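Local coordinates for protein putative fimbrium anchoring subunit Fim4B (Bacteroides ovatus, PDB 5CAG) that probably serves as the anchoring subunit that holds a fimbrium on the outer membrane, as a member of the FimB/Mfa2 family, at residues V159-D171 against C182-G194. Residues are numbered along the deposited sequence; the frame is centred on the assembly and turned at random.
Sequences VATVVGSIDGLSD and CSSQPIYFEVKKG
The F189 ring lies flat over G164, whose CA sits 3.8 Å from the ring centroid in a CH-pi contact over the face. CG of F189 stands between its own backbone N and carbonyl carbon (chi1 54°), which folds the ring back across the neighbouring strand. Beneath it the two residues form an antiparallel hydrogen-bonded pair: G164 N to F189 O is 3.0 Å, and F189 N reaches G164 O from above the carbonyl plane. I166 and I187 pair likewise, I166 CG2 lying 3.8 Å from F189 CE2, while on the same face V191 CG2 lies 3.6 Å from G164 N. F202 of strand 197-205 stacks on F189 and also touches I166. On the other face V163 CG1 meets the Y188 ring at its edge, 3.7 Å from CD1. A second tight point is buried D171, whose OD1 takes S183 OG at 2.7 Å and OD2 S183 N at 3.0 Å, both on the syn side. The K193 end is looser: its NZ bonds V159 O and L156 O beside exposed A160. Strand 159-167 is an inner strand, paired antiparallel with 187-193 and 232-239, consistent with the beta-sandwich domains of the transthyretin clan and fimbrillin superfamily.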
ATOM      1  N   VAL A 159      15.429  -5.196 -27.938  1.00 83.04           N
ATOM      2  CA  VAL A 159      14.423  -4.530 -27.125  1.00 79.99           C
ATOM      3  C   VAL A 159      14.691  -3.032 -27.055  1.00 85.60           C
ATOM      4  O   VAL A 159      15.830  -2.608 -26.845  1.00 87.95           O
ATOM      5  CB  VAL A 159      14.302  -5.130 -25.700  1.00 81.57           C
ATOM      6  CG1 VAL A 159      13.299  -4.343 -24.872  1.00 79.36           C
ATOM      7  CG2 VAL A 159      13.900  -6.601 -25.739  1.00 82.06           C
ATOM      8  N   ALA A 160      13.627  -2.243 -27.224  1.00 79.85           N
ATOM      9  CA  ALA A 160      13.646  -0.796 -27.083  1.00 78.79           C
ATOM     10  C   ALA A 160      13.419  -0.462 -25.634  1.00 80.90           C
ATOM     11  O   ALA A 160      14.217   0.269 -25.043  1.00 80.44           O
ATOM     12  CB  ALA A 160      12.567  -0.160 -27.947  1.00 79.88           C
ATOM     13  N   THR A 161      12.315  -1.001 -25.056  1.00 76.04           N
ATOM     14  CA  THR A 161      11.956  -0.813 -23.655  1.00 73.49           C
ATOM     15  C   THR A 161      11.144  -1.988 -23.156  1.00 77.80           C
ATOM     16  O   THR A 161      10.499  -2.662 -23.963  1.00 77.69           O
ATOM     17  CB  THR A 161      11.250   0.522 -23.423  1.00 72.84           C
ATOM     18  OG1 THR A 161      11.175   0.746 -22.011  1.00 80.04           O
ATOM     19  CG2 THR A 161       9.884   0.618 -24.101  1.00 59.60           C
ATOM     20  N   VAL A 162      11.215  -2.251 -21.827  1.00 75.21           N
ATOM     21  CA  VAL A 162      10.472  -3.328 -21.145  1.00 75.38           C
ATOM     22  C   VAL A 162       9.531  -2.734 -20.090  1.00 80.43           C
ATOM     23  O   VAL A 162       9.959  -1.886 -19.283  1.00 82.36           O
ATOM     24  CB  VAL A 162      11.376  -4.389 -20.499  1.00 79.27           C
ATOM     25  CG1 VAL A 162      10.592  -5.651 -20.210  1.00 79.69           C
ATOM     26  CG2 VAL A 162      12.567  -4.707 -21.375  1.00 80.64           C
ATOM     27  N   VAL A 163       8.266  -3.191 -20.093  1.00 74.16           N
ATOM     28  CA  VAL A 163       7.239  -2.746 -19.163  1.00 72.91           C
ATOM     29  C   VAL A 163       6.784  -3.960 -18.340  1.00 80.76           C
ATOM     30  O   VAL A 163       6.229  -4.930 -18.884  1.00 83.83           O
ATOM     31  CB  VAL A 163       6.072  -1.999 -19.889  1.00 76.80           C
ATOM     32  CG1 VAL A 163       4.780  -1.947 -19.066  1.00 75.82           C
ATOM     33  CG2 VAL A 163       6.493  -0.588 -20.267  1.00 76.80           C
ATOM     34  N   GLY A 164       7.033  -3.893 -17.036  1.00 75.37           N
ATOM     35  CA  GLY A 164       6.615  -4.941 -16.117  1.00 75.10           C
ATOM     36  C   GLY A 164       5.270  -4.676 -15.468  1.00 79.72           C
ATOM     37  O   GLY A 164       4.881  -3.525 -15.248  1.00 78.96           O
ATOM     38  N   SER A 165       4.560  -5.749 -15.146  1.00 77.02           N
ATOM     39  CA  SER A 165       3.278  -5.721 -14.453  1.00 77.02           C
ATOM     40  C   SER A 165       3.191  -6.951 -13.582  1.00 84.78           C
ATOM     41  O   SER A 165       3.760  -7.997 -13.928  1.00 85.68           O
ATOM     42  CB  SER A 165       2.100  -5.645 -15.418  1.00 81.25           C
ATOM     43  OG  SER A 165       2.203  -6.500 -16.548  1.00 92.71           O
ATOM     44  N   ILE A 166       2.534  -6.823 -12.424  1.00 81.42           N
ATOM     45  CA  ILE A 166       2.373  -7.948 -11.515  1.00 80.90           C
ATOM     46  C   ILE A 166       0.912  -7.990 -11.052  1.00 88.29           C
ATOM     47  O   ILE A 166       0.364  -7.018 -10.504  1.00 87.17           O
ATOM     48  CB  ILE A 166       3.409  -7.951 -10.368  1.00 81.18           C
ATOM     49  CG1 ILE A 166       3.285  -9.192  -9.485  1.00 80.91           C
ATOM     50  CG2 ILE A 166       3.377  -6.670  -9.555  1.00 81.14           C
ATOM     51  CD1 ILE A 166       4.519  -9.912  -9.298  1.00 76.31           C
ATOM     52  N   ASP A 167       0.280  -9.118 -11.366  1.00 87.72           N
ATOM     53  CA  ASP A 167      -1.102  -9.418 -11.050  1.00 89.34           C
ATOM     54  C   ASP A 167      -1.176 -10.301  -9.845  1.00 95.24           C
ATOM     55  O   ASP A 167      -0.295 -11.136  -9.655  1.00 95.51           O
ATOM     56  CB  ASP A 167      -1.750 -10.129 -12.233  1.00 93.38           C
ATOM     57  CG  ASP A 167      -2.486  -9.206 -13.163  1.00107.81           C
ATOM     58  OD1 ASP A 167      -3.385  -8.468 -12.680  1.00109.02           O
ATOM     59  OD2 ASP A 167      -2.214  -9.261 -14.386  1.00114.72           O
ATOM     60  N   GLY A 168      -2.238 -10.149  -9.060  1.00 91.96           N
ATOM     61  CA  GLY A 168      -2.470 -10.995  -7.894  1.00 91.55           C
ATOM     62  C   GLY A 168      -2.042 -10.445  -6.551  1.00 91.62           C
ATOM     63  O   GLY A 168      -2.294 -11.087  -5.532  1.00 92.42           O
ATOM     64  N   LEU A 169      -1.372  -9.282  -6.521  1.00 84.07           N
ATOM     65  CA  LEU A 169      -0.943  -8.703  -5.246  1.00 80.39           C
ATOM     66  C   LEU A 169      -1.945  -7.650  -4.804  1.00 84.96           C
ATOM     67  O   LEU A 169      -2.826  -7.294  -5.574  1.00 85.87           O
ATOM     68  CB  LEU A 169       0.480  -8.131  -5.314  1.00 76.92           C
ATOM     69  CG  LEU A 169       1.613  -9.109  -5.598  1.00 78.75           C
ATOM     70  CD1 LEU A 169       2.928  -8.384  -5.656  1.00 77.44           C
ATOM     71  CD2 LEU A 169       1.705 -10.145  -4.574  1.00 76.32           C
ATOM     72  N   SER A 170      -1.850  -7.192  -3.553  1.00 81.67           N
ATOM     73  CA  SER A 170      -2.782  -6.205  -3.010  1.00 81.68           C
ATOM     74  C   SER A 170      -2.357  -4.806  -3.473  1.00 84.77           C
ATOM     75  O   SER A 170      -1.295  -4.304  -3.089  1.00 82.59           O
ATOM     76  CB  SER A 170      -2.859  -6.312  -1.487  1.00 84.73           C
ATOM     77  OG  SER A 170      -2.944  -7.668  -1.069  1.00 93.09           O
ATOM     78  N   ASP A 171      -3.164  -4.212  -4.360  1.00 82.32           N
ATOM     79  CA  ASP A 171      -2.893  -2.890  -4.921  1.00 81.13           C
ATOM     80  C   ASP A 171      -3.724  -1.840  -4.185  1.00 86.21           C
ATOM     81  O   ASP A 171      -3.619  -0.642  -4.470  1.00 86.62           O
ATOM     82  CB  ASP A 171      -3.165  -2.885  -6.441  1.00 83.83           C
ATOM     83  CG  ASP A 171      -4.534  -3.393  -6.827  1.00 95.28           C
ATOM     84  OD1 ASP A 171      -5.493  -2.598  -6.764  1.00 95.51           O
ATOM     85  OD2 ASP A 171      -4.644  -4.596  -7.197  1.00102.14           O
ATOM     86  N   CYS A 182      -7.023  -6.954  -3.841  1.00 92.95           N
ATOM     87  CA  CYS A 182      -6.576  -6.982  -5.221  1.00 91.87           C
ATOM     88  C   CYS A 182      -7.723  -6.595  -6.139  1.00 94.91           C
ATOM     89  O   CYS A 182      -8.770  -7.254  -6.159  1.00 96.94           O
ATOM     90  CB  CYS A 182      -6.008  -8.348  -5.573  1.00 93.30           C
ATOM     91  SG  CYS A 182      -5.412  -8.469  -7.272  1.00 97.75           S
ATOM     92  N   SER A 183      -7.520  -5.512  -6.897  1.00 88.25           N
ATOM     93  CA  SER A 183      -8.543  -4.988  -7.780  1.00 89.36           C
ATOM     94  C   SER A 183      -8.540  -5.665  -9.135  1.00 95.11           C
ATOM     95  O   SER A 183      -9.322  -5.278 -10.002  1.00 97.27           O
ATOM     96  CB  SER A 183      -8.360  -3.491  -7.959  1.00 91.71           C
ATOM     97  OG  SER A 183      -7.227  -3.201  -8.758  1.00102.10           O
ATOM     98  N   SER A 184      -7.655  -6.656  -9.335  1.00 90.36           N
ATOM     99  CA  SER A 184      -7.495  -7.391 -10.593  1.00 90.55           C
ATOM    100  C   SER A 184      -6.881  -6.471 -11.714  1.00 91.21           C
ATOM    101  O   SER A 184      -6.760  -6.875 -12.875  1.00 93.30           O
ATOM    102  CB  SER A 184      -8.805  -8.054 -11.007  1.00 97.34           C
ATOM    103  OG  SER A 184      -9.359  -8.748  -9.895  1.00109.46           O
ATOM    104  N   GLN A 185      -6.422  -5.272 -11.318  1.00 82.47           N
ATOM    105  CA  GLN A 185      -5.684  -4.312 -12.124  1.00 80.08           C
ATOM    106  C   GLN A 185      -4.192  -4.491 -11.830  1.00 83.28           C
ATOM    107  O   GLN A 185      -3.793  -4.398 -10.665  1.00 82.15           O
ATOM    108  CB  GLN A 185      -6.108  -2.885 -11.797  1.00 80.53           C
ATOM    109  CG  GLN A 185      -7.519  -2.525 -12.176  1.00 83.02           C
ATOM    110  CD  GLN A 185      -7.756  -1.085 -11.854  1.00 98.55           C
ATOM    111  OE1 GLN A 185      -7.821  -0.227 -12.749  1.00 91.41           O
ATOM    112  NE2 GLN A 185      -7.823  -0.783 -10.557  1.00 94.45           N
ATOM    113  N   PRO A 186      -3.344  -4.763 -12.834  1.00 80.44           N
ATOM    114  CA  PRO A 186      -1.923  -5.012 -12.548  1.00 78.81           C
ATOM    115  C   PRO A 186      -1.140  -3.801 -12.058  1.00 82.41           C
ATOM    116  O   PRO A 186      -1.409  -2.666 -12.466  1.00 82.60           O
ATOM    117  CB  PRO A 186      -1.373  -5.455 -13.901  1.00 81.37           C
ATOM    118  CG  PRO A 186      -2.568  -5.883 -14.682  1.00 88.22           C
ATOM    119  CD  PRO A 186      -3.637  -4.950 -14.263  1.00 83.97           C
ATOM    120  N   ILE A 187      -0.140  -4.051 -11.195  1.00 76.67           N
ATOM    121  CA  ILE A 187       0.737  -2.981 -10.733  1.00 73.50           C
ATOM    122  C   ILE A 187       1.837  -2.846 -11.766  1.00 78.29           C
ATOM    123  O   ILE A 187       2.488  -3.830 -12.095  1.00 80.88           O
ATOM    124  CB  ILE A 187       1.302  -3.241  -9.319  1.00 74.31           C
ATOM    125  CG1 ILE A 187       0.179  -3.289  -8.272  1.00 73.75           C
ATOM    126  CG2 ILE A 187       2.348  -2.170  -8.962  1.00 73.56           C
ATOM    127  CD1 ILE A 187       0.611  -3.856  -6.963  1.00 69.45           C
ATOM    128  N   TYR A 188       2.024  -1.656 -12.299  1.00 72.89           N
ATOM    129  CA  TYR A 188       3.060  -1.393 -13.281  1.00 72.14           C
ATOM    130  C   TYR A 188       4.352  -1.083 -12.611  1.00 76.90           C
ATOM    131  O   TYR A 188       4.372  -0.383 -11.596  1.00 77.96           O
ATOM    132  CB  TYR A 188       2.650  -0.206 -14.170  1.00 72.71           C
ATOM    133  CG  TYR A 188       3.778   0.571 -14.823  1.00 72.87           C
ATOM    134  CD1 TYR A 188       4.306   0.178 -16.050  1.00 75.26           C
ATOM    135  CD2 TYR A 188       4.222   1.768 -14.286  1.00 72.62           C
ATOM    136  CE1 TYR A 188       5.278   0.937 -16.698  1.00 74.44           C
ATOM    137  CE2 TYR A 188       5.188   2.536 -14.930  1.00 73.32           C
ATOM    138  CZ  TYR A 188       5.737   2.103 -16.119  1.00 79.88           C
ATOM    139  OH  TYR A 188       6.700   2.878 -16.725  1.00 85.05           O
ATOM    140  N   PHE A 189       5.444  -1.493 -13.251  1.00 72.30           N
ATOM    141  CA  PHE A 189       6.790  -1.154 -12.807  1.00 70.20           C
ATOM    142  C   PHE A 189       7.720  -1.103 -14.008  1.00 74.16           C
ATOM    143  O   PHE A 189       7.504  -1.801 -14.996  1.00 75.02           O
ATOM    144  CB  PHE A 189       7.306  -2.106 -11.716  1.00 70.33           C
ATOM    145  CG  PHE A 189       7.243  -3.565 -12.066  1.00 72.04           C
ATOM    146  CD1 PHE A 189       8.306  -4.190 -12.706  1.00 75.57           C
ATOM    147  CD2 PHE A 189       6.128  -4.327 -11.737  1.00 73.74           C
ATOM    148  CE1 PHE A 189       8.251  -5.550 -13.010  1.00 77.08           C
ATOM    149  CE2 PHE A 189       6.062  -5.680 -12.065  1.00 76.95           C
ATOM    150  CZ  PHE A 189       7.127  -6.284 -12.691  1.00 76.14           C
ATOM    151  N   GLU A 190       8.713  -0.234 -13.947  1.00 69.79           N
ATOM    152  CA  GLU A 190       9.722  -0.147 -14.995  1.00 70.05           C
ATOM    153  C   GLU A 190      10.705  -1.274 -14.801  1.00 74.60           C
ATOM    154  O   GLU A 190      10.906  -1.742 -13.659  1.00 73.01           O
ATOM    155  CB  GLU A 190      10.454   1.197 -14.976  1.00 71.13           C
ATOM    156  CG  GLU A 190       9.526   2.377 -14.937  1.00 80.44           C
ATOM    157  CD  GLU A 190      10.182   3.738 -14.988  1.00 99.99           C
ATOM    158  OE1 GLU A 190      11.435   3.800 -14.932  1.00 70.03           O
ATOM    159  OE2 GLU A 190       9.428   4.740 -15.085  1.00 92.33           O
ATOM    160  N   VAL A 191      11.333  -1.702 -15.918  1.00 72.90           N
ATOM    161  CA  VAL A 191      12.314  -2.799 -15.953  1.00 72.98           C
ATOM    162  C   VAL A 191      13.605  -2.278 -16.582  1.00 79.04           C
ATOM    163  O   VAL A 191      13.565  -1.701 -17.675  1.00 81.16           O
ATOM    164  CB  VAL A 191      11.766  -4.023 -16.722  1.00 76.61           C
ATOM    165  CG1 VAL A 191      12.775  -5.149 -16.724  1.00 77.85           C
ATOM    166  CG2 VAL A 191      10.422  -4.493 -16.164  1.00 75.40           C
ATOM    167  N   LYS A 192      14.734  -2.467 -15.882  1.00 75.00           N
ATOM    168  CA  LYS A 192      16.086  -2.064 -16.295  1.00 75.61           C
ATOM    169  C   LYS A 192      16.650  -3.175 -17.165  1.00 80.11           C
ATOM    170  O   LYS A 192      16.670  -4.333 -16.735  1.00 80.13           O
ATOM    171  CB  LYS A 192      16.987  -1.795 -15.055  1.00 77.62           C
ATOM    172  CG  LYS A 192      18.385  -1.273 -15.393  1.00 97.16           C
ATOM    173  CD  LYS A 192      19.315  -1.190 -14.186  1.00114.27           C
ATOM    174  CE  LYS A 192      20.711  -0.746 -14.577  1.00134.75           C
ATOM    175  NZ  LYS A 192      21.570  -0.457 -13.394  1.00147.62           N
ATOM    176  N   LYS A 193      17.069  -2.859 -18.387  1.00 77.03           N
ATOM    177  CA  LYS A 193      17.574  -3.956 -19.189  1.00 78.76           C
ATOM    178  C   LYS A 193      19.077  -3.943 -19.231  1.00 90.03           C
ATOM    179  O   LYS A 193      19.683  -2.921 -19.537  1.00 90.75           O
ATOM    180  CB  LYS A 193      16.959  -4.015 -20.615  1.00 79.07           C
ATOM    181  CG  LYS A 193      17.371  -2.943 -21.608  1.00 82.51           C
ATOM    182  CD  LYS A 193      17.149  -3.384 -23.050  1.00 93.80           C
ATOM    183  CE  LYS A 193      17.478  -2.282 -24.033  1.00102.10           C
ATOM    184  NZ  LYS A 193      18.282  -2.795 -25.186  1.00112.26           N
ATOM    185  N   GLY A 194      19.666  -5.090 -18.924  1.00 92.56           N
ATOM    186  CA  GLY A 194      21.100  -5.310 -19.061  1.00 97.39           C
ATOM    187  C   GLY A 194      21.399  -5.796 -20.471  1.00108.83           C
ATOM    188  O   GLY A 194      20.742  -5.372 -21.438  1.00108.78           O
TER